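Local coordinates for chain length determinant protein (Shigella flexneri, PDB 4E2H) that probably regulates the length of the O-antigen polysaccharide chains of lipopolysaccharide, acting through this periplasmic domain at the inner membrane, at residues 155-158 against 159-162; 176-179 against 180-184; 104-107 against 108-111; 111-114 against 115-119. All coordinates share one frame; numbering follows the deposited sequence.

Interaction 1 (155-158 against 159-162); sequences IQEA and LQYA
Near the C-terminal end of the long helix 97-164, Tyr-161 folds its ring back over the preceding turn, onto the backbone of Glu-157 and Ala-158. The carbonyl oxygen Glu-157 O sits 3.5 Å above the ring plane, over its centre, and Ala-158 N lies over the same face nearer the rim. Tyr-161 reaches this place because CG stands anti to its own carbonyl carbon (chi1 -48°), which turns the ring toward the earlier residues. Ala-158 suits the spot: its lone methyl carbon CB lies 4.1 Å from Tyr-161 CD2, a small surface against a broad ring.

Glu-157 comes at the phenol end of that ring. Its chain bends at chi2 (79°), and the methylene CG is only 3.0 Å from Tyr-161 OH, a strained approach that may reflect model error, while the carboxylate stands nearly perpendicular to the ring plane. This is i to i+4 packing along an alpha-helix, and the backbone beneath is uneven: Ala-162 N donates well to Ala-158 O at 3.0 Å, whereas Leu-159 N reaches Ile-155 O only weakly, at 3.2 Å. Glu-157 OE2 is hydrogen-bonded to Thr-200 OG1 of the second subunit, so the tyrosine-glutamate pair lies at a subunit boundary. Within the chain, Ile-155 packs on Met-194 and Ile-195 of helix 187-195, and Ala-158 on Leu-183.

Interaction 2 (176-179 against 180-184); sequences EDVT and QDTLF
Thr-179 and Thr-182 exchange hydrogen bonds with the chain around them as the loop after helix 97-164 turns back toward helix 187-195. Among the direct bonds, Thr-179 N donates to Thr-182 OG1 at 3.1 Å. The Thr-179 hydroxyl oxygen OG1 accepts Asp-181 N at 3.0 Å, two residues on, which makes an ST turn. That hydroxyl sits between its own backbone N and carbonyl carbon (chi1 73°), the position from which it can face the amides that follow. A weak backbone bond, Leu-183 N to Thr-179 O, closes a wider loop of chain around it. Threonine fits both places, since a short, branched side chain holds its hydroxyl close to the main chain.

Two waters extend this network. One lies 2.9 Å from Thr-182 OG1 and gives a weak bond to Asp-177 O; the other lies 3.0 Å from Thr-179 OG1 and donates to Asp-181 OD2 at 2.6 Å.

The apolar contact lies beside these bonds. Val-178 CG1, anti to its backbone N, touches Leu-183 CG at 3.7 Å and also borders Thr-182 OG1 at 3.4 Å. Leu-183 continues this packing onto Leu-191 and Met-194.

Asp-181 has its strongest partners across a subunit boundary, in salt bridges to Arg-151 and Arg-201 of the second subunit. By holding the backbone of Asp-181 from one side, the Thr-179 hydroxyl probably helps present a carboxylate whose negative charge the two arginines would stabilise.

Interaction 3 (104-107 against 108-111); sequences AQYI and QQVD
Tyr-106 and Gln-109 lie side by side on helix 97-164, three residues apart and pointing the same way. The amide oxygen Gln-109 OE1 approaches the ring obliquely, 3.9 Å from Tyr-106 CD1 and equally far from Tyr-106 CE1, with the ring and amide planes 47° apart. Gln-109 gets there by an extended chain whose CG is anti to the backbone N (chi1 167°), long enough to run beside the ring.

Next to this pair, the helical backbone sets the spacing of these side chains. Gln-108 N donates to Ala-104 O at 3.2 Å, Val-110 N to Tyr-106 O at 3.2 Å and Asp-111 N to Ile-107 O at 2.8 Å. The branch CG2 of Val-110 packs 3.3 Å from Tyr-106 O, beside the carbonyl that its own amide engages.

Farther out, helix 43-65 lies against this side: Tyr-106 rests on Leu-65, Gln-109 on Leu-61, and the buried Val-110 on Ala-57 and Leu-61. Ile-107, also buried, meets Tyr-232 instead. The aliphatic residues thus suit the packed faces, while the contact of tyrosine with glutamine rests on van der Waals packing and probably contributes little directional polarity.

Interaction 4 (111-114 against 115-119); sequences DDKV and NQELE
From Asp-111 to Leu-118 the chain runs as alpha-helix, part of the long helix 97-164, with i to i+4 bonds from Gln-116 N to Asp-112 O, from Glu-117 N to Lys-113 O at 2.9 Å and from Leu-118 N to Val-114 O at 2.8 Å. One step differs. Asn-115 N is a long 3.6 Å from Asp-111 O, and the side chain of Asn-115 takes up that carbonyl instead.

Its amide nitrogen ND2 donates to Asp-111 O at 2.9 Å in an almost straight bond (174°), arriving nearly along the C=O axis and with the acceptor in the plane of the amide. Asparagine suits this role because its short chain can swing a donor back along the helix to the previous turn. The Asp-111 carboxylate lies alongside, its plane turned 72° from the amide.

On another side, Val-114 and Leu-118 lie next to each other and point the same way, Val-114 CG1 being 4.2 Å from Leu-118 CD2. These branched apolar chains are buried against helix 43-65, Val-114 on Ala-57 and Leu-118 on Leu-50.

Lys-113 and Glu-117, both extended, occupy a more solvent-accessible side. Their chains cross at an angle, and Glu-117 forms long, weak ion pairs, through OE1 with Arg-53 and through OE2 with Arg-233 of the second subunit. The opposite charges of Lys-113 and Glu-117 probably attract at a distance without contact: Lys-113 NZ is 4.6 Å from Glu-117 OE2, and the methylene carbon Lys-113 CE is closer to that oxygen, at 3.9 Å.

Along the chain the order is interaction 3, interaction 4, interaction 1 and interaction 2. The first three lie on one helix, 97-164; interactions 3 and 4 share Asp-111 and have centres about 11 Å apart, next to helix 43-65. Interaction 1 lies far along the same helix, its centre about 76 Å from that of interaction 3, on the opposite side of the chain's centre. Interaction 2, in the loop that follows, folds back onto interaction 1, with centres about 11 Å apart and Phe-184 CB against Ala-158 O. Interactions 1 and 4, on the helix with centres about 65 Å apart, both touch the second subunit, as does the loop of interaction 2.

Interaction 1 (155-158 against 159-162)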
ATOM      1  N   ILE C 155     -39.474 -10.848   2.347  1.00 36.52           N
ATOM      2  CA  ILE C 155     -40.379 -11.362   1.337  1.00 36.86           C
ATOM      3  C   ILE C 155     -41.230 -12.524   1.872  1.00 38.58           C
ATOM      4  O   ILE C 155     -42.448 -12.485   1.730  1.00 40.14           O
ATOM      5  CB  ILE C 155     -39.628 -11.742   0.034  1.00 35.37           C
ATOM      6  CG1 ILE C 155     -39.326 -10.475  -0.772  1.00 35.76           C
ATOM      7  CG2 ILE C 155     -40.442 -12.724  -0.790  1.00 34.77           C
ATOM      8  CD1 ILE C 155     -37.937 -10.442  -1.400  1.00 36.13           C
ATOM      9  N   GLN C 156     -40.617 -13.536   2.493  1.00 40.40           N
ATOM     10  CA  GLN C 156     -41.394 -14.645   3.087  1.00 43.45           C
ATOM     11  C   GLN C 156     -42.502 -14.117   3.987  1.00 41.56           C
ATOM     12  O   GLN C 156     -43.591 -14.684   4.053  1.00 41.83           O
ATOM     13  CB  GLN C 156     -40.508 -15.603   3.897  1.00 43.28           C
ATOM     14  CG  GLN C 156     -40.174 -16.912   3.171  1.00 52.89           C
ATOM     15  CD  GLN C 156     -38.777 -17.450   3.512  1.00 53.66           C
ATOM     16  OE1 GLN C 156     -38.118 -16.964   4.436  1.00 53.41           O
ATOM     17  NE2 GLN C 156     -38.323 -18.454   2.755  1.00 52.60           N
ATOM     18  N   GLU C 157     -42.204 -13.018   4.665  1.00 42.55           N
ATOM     19  CA  GLU C 157     -43.071 -12.468   5.681  1.00 43.63           C
ATOM     20  C   GLU C 157     -44.260 -11.783   5.030  1.00 46.78           C
ATOM     21  O   GLU C 157     -45.420 -11.983   5.427  1.00 47.49           O
ATOM     22  CB  GLU C 157     -42.281 -11.482   6.529  1.00 40.33           C
ATOM     23  CG  GLU C 157     -42.990 -10.950   7.730  1.00 47.99           C
ATOM     24  CD  GLU C 157     -42.996 -11.939   8.904  1.00 55.53           C
ATOM     25  OE1 GLU C 157     -42.465 -13.079   8.741  1.00 54.19           O
ATOM     26  OE2 GLU C 157     -43.532 -11.569   9.992  1.00 49.24           O
ATOM     27  N   ALA C 158     -43.975 -10.981   4.011  1.00 36.05           N
ATOM     28  CA  ALA C 158     -45.036 -10.228   3.350  1.00 38.99           C
ATOM     29  C   ALA C 158     -45.970 -11.137   2.533  1.00 40.42           C
ATOM     30  O   ALA C 158     -47.041 -10.713   2.092  1.00 37.35           O
ATOM     31  CB  ALA C 158     -44.450  -9.139   2.471  1.00 37.51           C
ATOM     32  N   LEU C 159     -45.555 -12.381   2.314  1.00 45.01           N
ATOM     33  CA  LEU C 159     -46.362 -13.296   1.529  1.00 46.18           C
ATOM     34  C   LEU C 159     -47.550 -13.674   2.381  1.00 49.26           C
ATOM     35  O   LEU C 159     -48.676 -13.770   1.884  1.00 45.44           O
ATOM     36  CB  LEU C 159     -45.584 -14.549   1.160  1.00 45.50           C
ATOM     37  CG  LEU C 159     -46.386 -15.627   0.444  1.00 43.66           C
ATOM     38  CD1 LEU C 159     -46.920 -15.088  -0.863  1.00 45.35           C
ATOM     39  CD2 LEU C 159     -45.492 -16.815   0.188  1.00 50.34           C
ATOM     40  N   GLN C 160     -47.287 -13.886   3.668  1.00 49.21           N
ATOM     41  CA  GLN C 160     -48.341 -14.134   4.631  1.00 47.37           C
ATOM     42  C   GLN C 160     -49.346 -12.984   4.610  1.00 50.80           C
ATOM     43  O   GLN C 160     -50.545 -13.206   4.448  1.00 51.84           O
ATOM     44  CB  GLN C 160     -47.738 -14.277   6.022  1.00 50.34           C
ATOM     45  CG  GLN C 160     -46.899 -15.518   6.173  1.00 52.26           C
ATOM     46  CD  GLN C 160     -46.361 -15.663   7.576  1.00 63.84           C
ATOM     47  OE1 GLN C 160     -45.765 -14.725   8.126  1.00 62.20           O
ATOM     48  NE2 GLN C 160     -46.587 -16.836   8.185  1.00 62.43           N
ATOM     49  N   TYR C 161     -48.862 -11.753   4.768  1.00 44.80           N
ATOM     50  CA  TYR C 161     -49.757 -10.595   4.763  1.00 39.92           C
ATOM     51  C   TYR C 161     -50.627 -10.642   3.520  1.00 40.22           C
ATOM     52  O   TYR C 161     -51.835 -10.456   3.593  1.00 43.22           O
ATOM     53  CB  TYR C 161     -48.986  -9.261   4.786  1.00 41.17           C
ATOM     54  CG  TYR C 161     -47.871  -9.134   5.815  1.00 41.10           C
ATOM     55  CD1 TYR C 161     -47.836  -9.930   6.951  1.00 39.28           C
ATOM     56  CD2 TYR C 161     -46.857  -8.193   5.643  1.00 44.06           C
ATOM     57  CE1 TYR C 161     -46.817  -9.800   7.884  1.00 46.21           C
ATOM     58  CE2 TYR C 161     -45.829  -8.056   6.563  1.00 43.40           C
ATOM     59  CZ  TYR C 161     -45.809  -8.859   7.685  1.00 46.15           C
ATOM     60  OH  TYR C 161     -44.792  -8.726   8.614  1.00 44.21           O
ATOM     61  N   ALA C 162     -50.019 -10.871   2.360  1.00 35.80           N
ATOM     62  CA  ALA C 162     -50.801 -10.866   1.126  1.00 35.95           C
ATOM     63  C   ALA C 162     -51.817 -12.029   1.102  1.00 37.29           C
ATOM     64  O   ALA C 162     -52.982 -11.807   0.820  1.00 36.41           O
ATOM     65  CB  ALA C 162     -49.916 -10.889  -0.092  1.00 32.16           C
TER

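Interaction 2 (176-179 against 180-184)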
ATOM      1  N   GLU C 176     -42.619   2.739  -7.050  1.00102.56           N
ATOM      2  CA  GLU C 176     -41.242   3.189  -6.827  1.00 98.72           C
ATOM      3  C   GLU C 176     -40.634   2.873  -5.452  1.00 99.21           C
ATOM      4  O   GLU C 176     -40.812   3.650  -4.512  1.00101.93           O
ATOM      5  CB  GLU C 176     -41.145   4.690  -7.106  1.00 95.45           C
ATOM      6  N   ASP C 177     -39.907   1.757  -5.345  1.00 72.17           N
ATOM      7  CA  ASP C 177     -39.195   1.406  -4.107  1.00 70.63           C
ATOM      8  C   ASP C 177     -40.140   0.784  -3.031  1.00 70.30           C
ATOM      9  O   ASP C 177     -41.253   1.271  -2.805  1.00 64.96           O
ATOM     10  CB  ASP C 177     -38.437   2.637  -3.573  1.00 68.68           C
ATOM     11  CG  ASP C 177     -37.563   2.320  -2.374  1.00 75.68           C
ATOM     12  OD1 ASP C 177     -37.123   1.156  -2.251  1.00 70.52           O
ATOM     13  OD2 ASP C 177     -37.307   3.239  -1.552  1.00 79.48           O
ATOM     14  N   VAL C 178     -39.683  -0.279  -2.363  1.00 72.20           N
ATOM     15  CA  VAL C 178     -40.536  -1.095  -1.487  1.00 64.61           C
ATOM     16  C   VAL C 178     -39.954  -1.412  -0.102  1.00 59.59           C
ATOM     17  O   VAL C 178     -38.800  -1.839   0.008  1.00 59.95           O
ATOM     18  CB  VAL C 178     -40.813  -2.424  -2.172  1.00 62.45           C
ATOM     19  CG1 VAL C 178     -42.146  -2.992  -1.710  1.00 55.14           C
ATOM     20  CG2 VAL C 178     -40.839  -2.211  -3.662  1.00 67.11           C
ATOM     21  N   THR C 179     -40.761  -1.217   0.949  1.00 45.71           N
ATOM     22  CA  THR C 179     -40.364  -1.575   2.328  1.00 41.90           C
ATOM     23  C   THR C 179     -41.036  -2.859   2.791  1.00 39.27           C
ATOM     24  O   THR C 179     -41.806  -3.464   2.048  1.00 42.10           O
ATOM     25  CB  THR C 179     -40.754  -0.510   3.367  1.00 40.58           C
ATOM     26  OG1 THR C 179     -42.182  -0.548   3.583  1.00 40.22           O
ATOM     27  CG2 THR C 179     -40.272   0.885   2.930  1.00 32.03           C
ATOM     28  N   GLN C 180     -40.788  -3.247   4.041  1.00 35.69           N
ATOM     29  CA  GLN C 180     -41.412  -4.447   4.592  1.00 33.62           C
ATOM     30  C   GLN C 180     -42.922  -4.299   4.656  1.00 37.78           C
ATOM     31  O   GLN C 180     -43.645  -5.290   4.615  1.00 43.42           O
ATOM     32  CB  GLN C 180     -40.871  -4.751   5.986  1.00 35.56           C
ATOM     33  CG  GLN C 180     -41.685  -5.746   6.823  1.00 33.78           C
ATOM     34  CD  GLN C 180     -41.423  -7.198   6.450  1.00 34.58           C
ATOM     35  OE1 GLN C 180     -40.398  -7.789   6.836  1.00 31.91           O
ATOM     36  NE2 GLN C 180     -42.358  -7.791   5.700  1.00 39.82           N
ATOM     37  N   ASP C 181     -43.412  -3.073   4.770  1.00 41.37           N
ATOM     38  CA  ASP C 181     -44.849  -2.864   4.891  1.00 44.14           C
ATOM     39  C   ASP C 181     -45.533  -3.088   3.536  1.00 44.50           C
ATOM     40  O   ASP C 181     -46.220  -4.101   3.327  1.00 41.62           O
ATOM     41  CB  ASP C 181     -45.097  -1.464   5.433  1.00 45.58           C
ATOM     42  CG  ASP C 181     -44.360  -1.217   6.752  1.00 49.31           C
ATOM     43  OD1 ASP C 181     -44.346  -2.132   7.620  1.00 47.03           O
ATOM     44  OD2 ASP C 181     -43.786  -0.112   6.918  1.00 53.54           O
ATOM     45  N   THR C 182     -45.267  -2.158   2.618  1.00 31.57           N
ATOM     46  CA  THR C 182     -45.706  -2.199   1.226  1.00 31.35           C
ATOM     47  C   THR C 182     -45.326  -3.417   0.345  1.00 28.26           C
ATOM     48  O   THR C 182     -45.878  -3.577  -0.746  1.00 26.29           O
ATOM     49  CB  THR C 182     -45.228  -0.943   0.486  1.00 34.37           C
ATOM     50  OG1 THR C 182     -43.795  -0.939   0.458  1.00 37.92           O
ATOM     51  CG2 THR C 182     -45.728   0.308   1.202  1.00 35.13           C
ATOM     52  N   LEU C 183     -44.415  -4.278   0.770  1.00 26.73           N
ATOM     53  CA  LEU C 183     -44.097  -5.426  -0.097  1.00 28.55           C
ATOM     54  C   LEU C 183     -45.323  -6.216  -0.560  1.00 30.69           C
ATOM     55  O   LEU C 183     -45.428  -6.564  -1.745  1.00 31.92           O
ATOM     56  CB  LEU C 183     -43.086  -6.383   0.548  1.00 31.08           C
ATOM     57  CG  LEU C 183     -41.627  -6.187   0.135  1.00 32.17           C
ATOM     58  CD1 LEU C 183     -40.682  -6.816   1.169  1.00 29.43           C
ATOM     59  CD2 LEU C 183     -41.373  -6.751  -1.270  1.00 32.18           C
ATOM     60  N   PHE C 184     -46.245  -6.509   0.358  1.00 29.68           N
ATOM     61  CA  PHE C 184     -47.374  -7.386   0.036  1.00 26.89           C
ATOM     62  C   PHE C 184     -48.234  -6.809  -1.102  1.00 30.82           C
ATOM     63  O   PHE C 184     -49.062  -7.508  -1.694  1.00 30.18           O
ATOM     64  CB  PHE C 184     -48.241  -7.670   1.279  1.00 29.10           C
ATOM     65  CG  PHE C 184     -49.342  -6.657   1.501  1.00 25.37           C
ATOM     66  CD1 PHE C 184     -49.088  -5.465   2.159  1.00 23.35           C
ATOM     67  CD2 PHE C 184     -50.636  -6.907   1.061  1.00 26.22           C
ATOM     68  CE1 PHE C 184     -50.096  -4.534   2.363  1.00 23.96           C
ATOM     69  CE2 PHE C 184     -51.644  -5.974   1.261  1.00 24.94           C
ATOM     70  CZ  PHE C 184     -51.367  -4.790   1.909  1.00 25.05           C
TER
HETATM   71  O   HOH W   1     -43.071   1.849  -0.063  1.00 37.78           O
HETATM   72  O   HOH W   2     -43.174   1.779   5.275  1.00 36.73           O

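Interaction 3 (104-107 against 108-111)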
ATOM      1  N   ALA C 104      34.974  -6.699  -8.898  1.00 50.43           N
ATOM      2  CA  ALA C 104      33.785  -6.775  -9.721  1.00 50.33           C
ATOM      3  C   ALA C 104      33.062  -8.084  -9.519  1.00 54.17           C
ATOM      4  O   ALA C 104      31.844  -8.159  -9.721  1.00 54.02           O
ATOM      5  CB  ALA C 104      34.122  -6.571 -11.185  1.00 51.18           C
ATOM      6  N   GLN C 105      33.788  -9.123  -9.128  1.00 66.51           N
ATOM      7  CA  GLN C 105      33.127 -10.404  -8.924  1.00 67.46           C
ATOM      8  C   GLN C 105      32.395 -10.429  -7.573  1.00 64.98           C
ATOM      9  O   GLN C 105      31.289 -10.951  -7.471  1.00 64.82           O
ATOM     10  CB  GLN C 105      34.116 -11.557  -9.064  1.00 70.62           C
ATOM     11  CG  GLN C 105      34.430 -12.285  -7.773  1.00 73.54           C
ATOM     12  CD  GLN C 105      35.170 -13.589  -8.027  1.00 83.63           C
ATOM     13  OE1 GLN C 105      35.151 -14.121  -9.147  1.00 86.07           O
ATOM     14  NE2 GLN C 105      35.825 -14.114  -6.988  1.00 80.61           N
ATOM     15  N   TYR C 106      33.007  -9.828  -6.557  1.00 48.54           N
ATOM     16  CA  TYR C 106      32.433  -9.764  -5.223  1.00 48.73           C
ATOM     17  C   TYR C 106      31.163  -8.922  -5.167  1.00 49.28           C
ATOM     18  O   TYR C 106      30.309  -9.082  -4.280  1.00 45.52           O
ATOM     19  CB  TYR C 106      33.475  -9.253  -4.235  1.00 49.37           C
ATOM     20  CG  TYR C 106      34.465 -10.327  -3.844  1.00 56.45           C
ATOM     21  CD1 TYR C 106      34.302 -11.631  -4.292  1.00 55.64           C
ATOM     22  CD2 TYR C 106      35.554 -10.045  -3.020  1.00 58.29           C
ATOM     23  CE1 TYR C 106      35.193 -12.625  -3.943  1.00 60.95           C
ATOM     24  CE2 TYR C 106      36.450 -11.041  -2.652  1.00 57.11           C
ATOM     25  CZ  TYR C 106      36.266 -12.331  -3.120  1.00 60.52           C
ATOM     26  OH  TYR C 106      37.143 -13.342  -2.775  1.00 57.65           O
ATOM     27  N   ILE C 107      31.051  -8.024  -6.130  1.00 44.69           N
ATOM     28  CA  ILE C 107      29.839  -7.247  -6.335  1.00 44.25           C
ATOM     29  C   ILE C 107      28.801  -8.069  -7.071  1.00 44.39           C
ATOM     30  O   ILE C 107      27.620  -8.001  -6.756  1.00 44.64           O
ATOM     31  CB  ILE C 107      30.143  -6.006  -7.172  1.00 45.47           C
ATOM     32  CG1 ILE C 107      30.744  -4.918  -6.269  1.00 45.03           C
ATOM     33  CG2 ILE C 107      28.895  -5.539  -7.928  1.00 35.40           C
ATOM     34  CD1 ILE C 107      31.323  -3.744  -7.025  1.00 43.12           C
ATOM     35  N   GLN C 108      29.247  -8.833  -8.064  1.00 49.72           N
ATOM     36  CA  GLN C 108      28.355  -9.736  -8.772  1.00 49.17           C
ATOM     37  C   GLN C 108      27.984 -10.913  -7.866  1.00 51.66           C
ATOM     38  O   GLN C 108      27.011 -11.617  -8.121  1.00 51.99           O
ATOM     39  CB  GLN C 108      28.998 -10.225 -10.069  1.00 48.74           C
ATOM     40  CG  GLN C 108      28.089 -11.066 -10.959  1.00 49.75           C
ATOM     41  CD  GLN C 108      26.833 -10.321 -11.408  1.00 59.56           C
ATOM     42  OE1 GLN C 108      26.888  -9.132 -11.765  1.00 57.50           O
ATOM     43  NE2 GLN C 108      25.686 -11.023 -11.396  1.00 58.49           N
ATOM     44  N   GLN C 109      28.749 -11.109  -6.796  1.00 46.88           N
ATOM     45  CA  GLN C 109      28.493 -12.212  -5.890  1.00 44.84           C
ATOM     46  C   GLN C 109      27.406 -11.795  -4.911  1.00 53.57           C
ATOM     47  O   GLN C 109      26.571 -12.605  -4.481  1.00 50.64           O
ATOM     48  CB  GLN C 109      29.766 -12.605  -5.141  1.00 48.44           C
ATOM     49  CG  GLN C 109      29.536 -13.542  -3.956  1.00 46.93           C
ATOM     50  CD  GLN C 109      30.819 -13.829  -3.194  1.00 48.06           C
ATOM     51  OE1 GLN C 109      31.736 -14.459  -3.724  1.00 50.06           O
ATOM     52  NE2 GLN C 109      30.903 -13.346  -1.957  1.00 45.92           N
ATOM     53  N   VAL C 110      27.420 -10.516  -4.561  1.00 61.86           N
ATOM     54  CA  VAL C 110      26.384  -9.981  -3.706  1.00 55.88           C
ATOM     55  C   VAL C 110      25.141  -9.683  -4.536  1.00 61.54           C
ATOM     56  O   VAL C 110      24.022  -9.929  -4.083  1.00 61.40           O
ATOM     57  CB  VAL C 110      26.863  -8.732  -2.950  1.00 57.97           C
ATOM     58  CG1 VAL C 110      25.708  -8.074  -2.218  1.00 55.43           C
ATOM     59  CG2 VAL C 110      27.969  -9.103  -1.969  1.00 55.14           C
ATOM     60  N   ASP C 111      25.324  -9.186  -5.758  1.00 56.23           N
ATOM     61  CA  ASP C 111      24.177  -8.911  -6.614  1.00 54.61           C
ATOM     62  C   ASP C 111      23.416 -10.186  -6.936  1.00 59.78           C
ATOM     63  O   ASP C 111      22.273 -10.141  -7.376  1.00 61.03           O
ATOM     64  CB  ASP C 111      24.589  -8.216  -7.901  1.00 56.21           C
ATOM     65  CG  ASP C 111      23.426  -8.045  -8.873  1.00 62.57           C
ATOM     66  OD1 ASP C 111      22.296  -7.759  -8.417  1.00 63.57           O
ATOM     67  OD2 ASP C 111      23.639  -8.204 -10.103  1.00 64.54           O
TER

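Interaction 4 (111-114 against 115-119)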
ATOM      1  N   ASP C 111      25.324  -9.186  -5.758  1.00 56.23           N
ATOM      2  CA  ASP C 111      24.177  -8.911  -6.614  1.00 54.61           C
ATOM      3  C   ASP C 111      23.416 -10.186  -6.936  1.00 59.78           C
ATOM      4  O   ASP C 111      22.273 -10.141  -7.376  1.00 61.03           O
ATOM      5  CB  ASP C 111      24.589  -8.216  -7.901  1.00 56.21           C
ATOM      6  CG  ASP C 111      23.426  -8.045  -8.873  1.00 62.57           C
ATOM      7  OD1 ASP C 111      22.296  -7.759  -8.417  1.00 63.57           O
ATOM      8  OD2 ASP C 111      23.639  -8.204 -10.103  1.00 64.54           O
ATOM      9  N   ASP C 112      24.047 -11.333  -6.729  1.00 59.15           N
ATOM     10  CA  ASP C 112      23.345 -12.594  -6.918  1.00 56.59           C
ATOM     11  C   ASP C 112      22.683 -13.029  -5.625  1.00 57.32           C
ATOM     12  O   ASP C 112      21.567 -13.535  -5.637  1.00 57.20           O
ATOM     13  CB  ASP C 112      24.296 -13.671  -7.426  1.00 55.49           C
ATOM     14  CG  ASP C 112      24.531 -13.571  -8.915  1.00 63.85           C
ATOM     15  OD1 ASP C 112      23.983 -12.633  -9.545  1.00 67.12           O
ATOM     16  OD2 ASP C 112      25.273 -14.421  -9.455  1.00 67.14           O
ATOM     17  N   LYS C 113      23.371 -12.827  -4.505  1.00 47.97           N
ATOM     18  CA  LYS C 113      22.805 -13.193  -3.218  1.00 47.51           C
ATOM     19  C   LYS C 113      21.494 -12.425  -2.983  1.00 48.79           C
ATOM     20  O   LYS C 113      20.452 -13.014  -2.694  1.00 47.62           O
ATOM     21  CB  LYS C 113      23.799 -12.948  -2.088  1.00 44.89           C
ATOM     22  CG  LYS C 113      23.235 -13.233  -0.700  1.00 49.35           C
ATOM     23  CD  LYS C 113      24.334 -13.271   0.366  1.00 50.70           C
ATOM     24  CE  LYS C 113      23.732 -13.632   1.734  1.00 61.89           C
ATOM     25  NZ  LYS C 113      24.645 -13.357   2.911  1.00 64.78           N
ATOM     26  N   VAL C 114      21.558 -11.112  -3.141  1.00 38.26           N
ATOM     27  CA  VAL C 114      20.400 -10.253  -2.997  1.00 39.71           C
ATOM     28  C   VAL C 114      19.278 -10.683  -3.928  1.00 43.37           C
ATOM     29  O   VAL C 114      18.113 -10.625  -3.560  1.00 46.56           O
ATOM     30  CB  VAL C 114      20.736  -8.770  -3.318  1.00 38.43           C
ATOM     31  CG1 VAL C 114      19.446  -7.961  -3.545  1.00 37.67           C
ATOM     32  CG2 VAL C 114      21.572  -8.151  -2.219  1.00 36.21           C
ATOM     33  N   ASN C 115      19.601 -11.091  -5.145  1.00 41.92           N
ATOM     34  CA  ASN C 115      18.534 -11.503  -6.046  1.00 45.41           C
ATOM     35  C   ASN C 115      17.896 -12.793  -5.565  1.00 50.26           C
ATOM     36  O   ASN C 115      16.708 -13.051  -5.811  1.00 52.74           O
ATOM     37  CB  ASN C 115      19.002 -11.622  -7.492  1.00 45.20           C
ATOM     38  CG  ASN C 115      18.674 -10.385  -8.302  1.00 50.91           C
ATOM     39  OD1 ASN C 115      17.541 -10.227  -8.799  1.00 48.27           O
ATOM     40  ND2 ASN C 115      19.664  -9.491  -8.442  1.00 51.32           N
ATOM     41  N   GLN C 116      18.685 -13.592  -4.855  1.00 63.12           N
ATOM     42  CA  GLN C 116      18.145 -14.762  -4.185  1.00 67.76           C
ATOM     43  C   GLN C 116      17.194 -14.375  -3.028  1.00 67.10           C
ATOM     44  O   GLN C 116      16.051 -14.818  -2.999  1.00 70.41           O
ATOM     45  CB  GLN C 116      19.279 -15.659  -3.705  1.00 69.77           C
ATOM     46  CG  GLN C 116      19.353 -16.984  -4.425  1.00 75.58           C
ATOM     47  CD  GLN C 116      19.629 -18.135  -3.463  1.00 91.42           C
ATOM     48  OE1 GLN C 116      19.651 -17.950  -2.238  1.00 89.01           O
ATOM     49  NE2 GLN C 116      19.838 -19.330  -4.013  1.00 95.63           N
ATOM     50  N   GLU C 117      17.663 -13.555  -2.084  1.00 62.61           N
ATOM     51  CA  GLU C 117      16.824 -13.063  -0.981  1.00 59.96           C
ATOM     52  C   GLU C 117      15.561 -12.407  -1.515  1.00 59.82           C
ATOM     53  O   GLU C 117      14.510 -12.488  -0.900  1.00 61.73           O
ATOM     54  CB  GLU C 117      17.559 -12.006  -0.141  1.00 59.47           C
ATOM     55  CG  GLU C 117      18.692 -12.486   0.770  1.00 61.20           C
ATOM     56  CD  GLU C 117      19.450 -11.308   1.406  1.00 65.93           C
ATOM     57  OE1 GLU C 117      19.059 -10.142   1.150  1.00 60.02           O
ATOM     58  OE2 GLU C 117      20.437 -11.532   2.154  1.00 71.26           O
ATOM     59  N   LEU C 118      15.679 -11.733  -2.651  1.00 49.23           N
ATOM     60  CA  LEU C 118      14.589 -10.929  -3.169  1.00 51.99           C
ATOM     61  C   LEU C 118      13.454 -11.788  -3.715  1.00 58.85           C
ATOM     62  O   LEU C 118      12.278 -11.492  -3.487  1.00 59.11           O
ATOM     63  CB  LEU C 118      15.086  -9.966  -4.242  1.00 49.20           C
ATOM     64  CG  LEU C 118      14.468  -8.562  -4.232  1.00 49.64           C
ATOM     65  CD1 LEU C 118      13.970  -8.176  -2.846  1.00 50.81           C
ATOM     66  CD2 LEU C 118      15.490  -7.531  -4.735  1.00 52.01           C
ATOM     67  N   GLU C 119      13.784 -12.854  -4.431  1.00 81.63           N
ATOM     68  CA  GLU C 119      12.721 -13.674  -4.990  1.00 85.34           C
ATOM     69  C   GLU C 119      11.890 -14.364  -3.898  1.00 85.04           C
ATOM     70  O   GLU C 119      10.686 -14.554  -4.058  1.00 86.00           O
ATOM     71  CB  GLU C 119      13.249 -14.653  -6.046  1.00 86.77           C
ATOM     72  CG  GLU C 119      13.944 -13.960  -7.225  1.00 97.05           C
ATOM     73  CD  GLU C 119      13.197 -12.726  -7.730  1.00 97.11           C
ATOM     74  OE1 GLU C 119      11.951 -12.771  -7.819  1.00 95.24           O
ATOM     75  OE2 GLU C 119      13.859 -11.709  -8.037  1.00 95.41           O
TER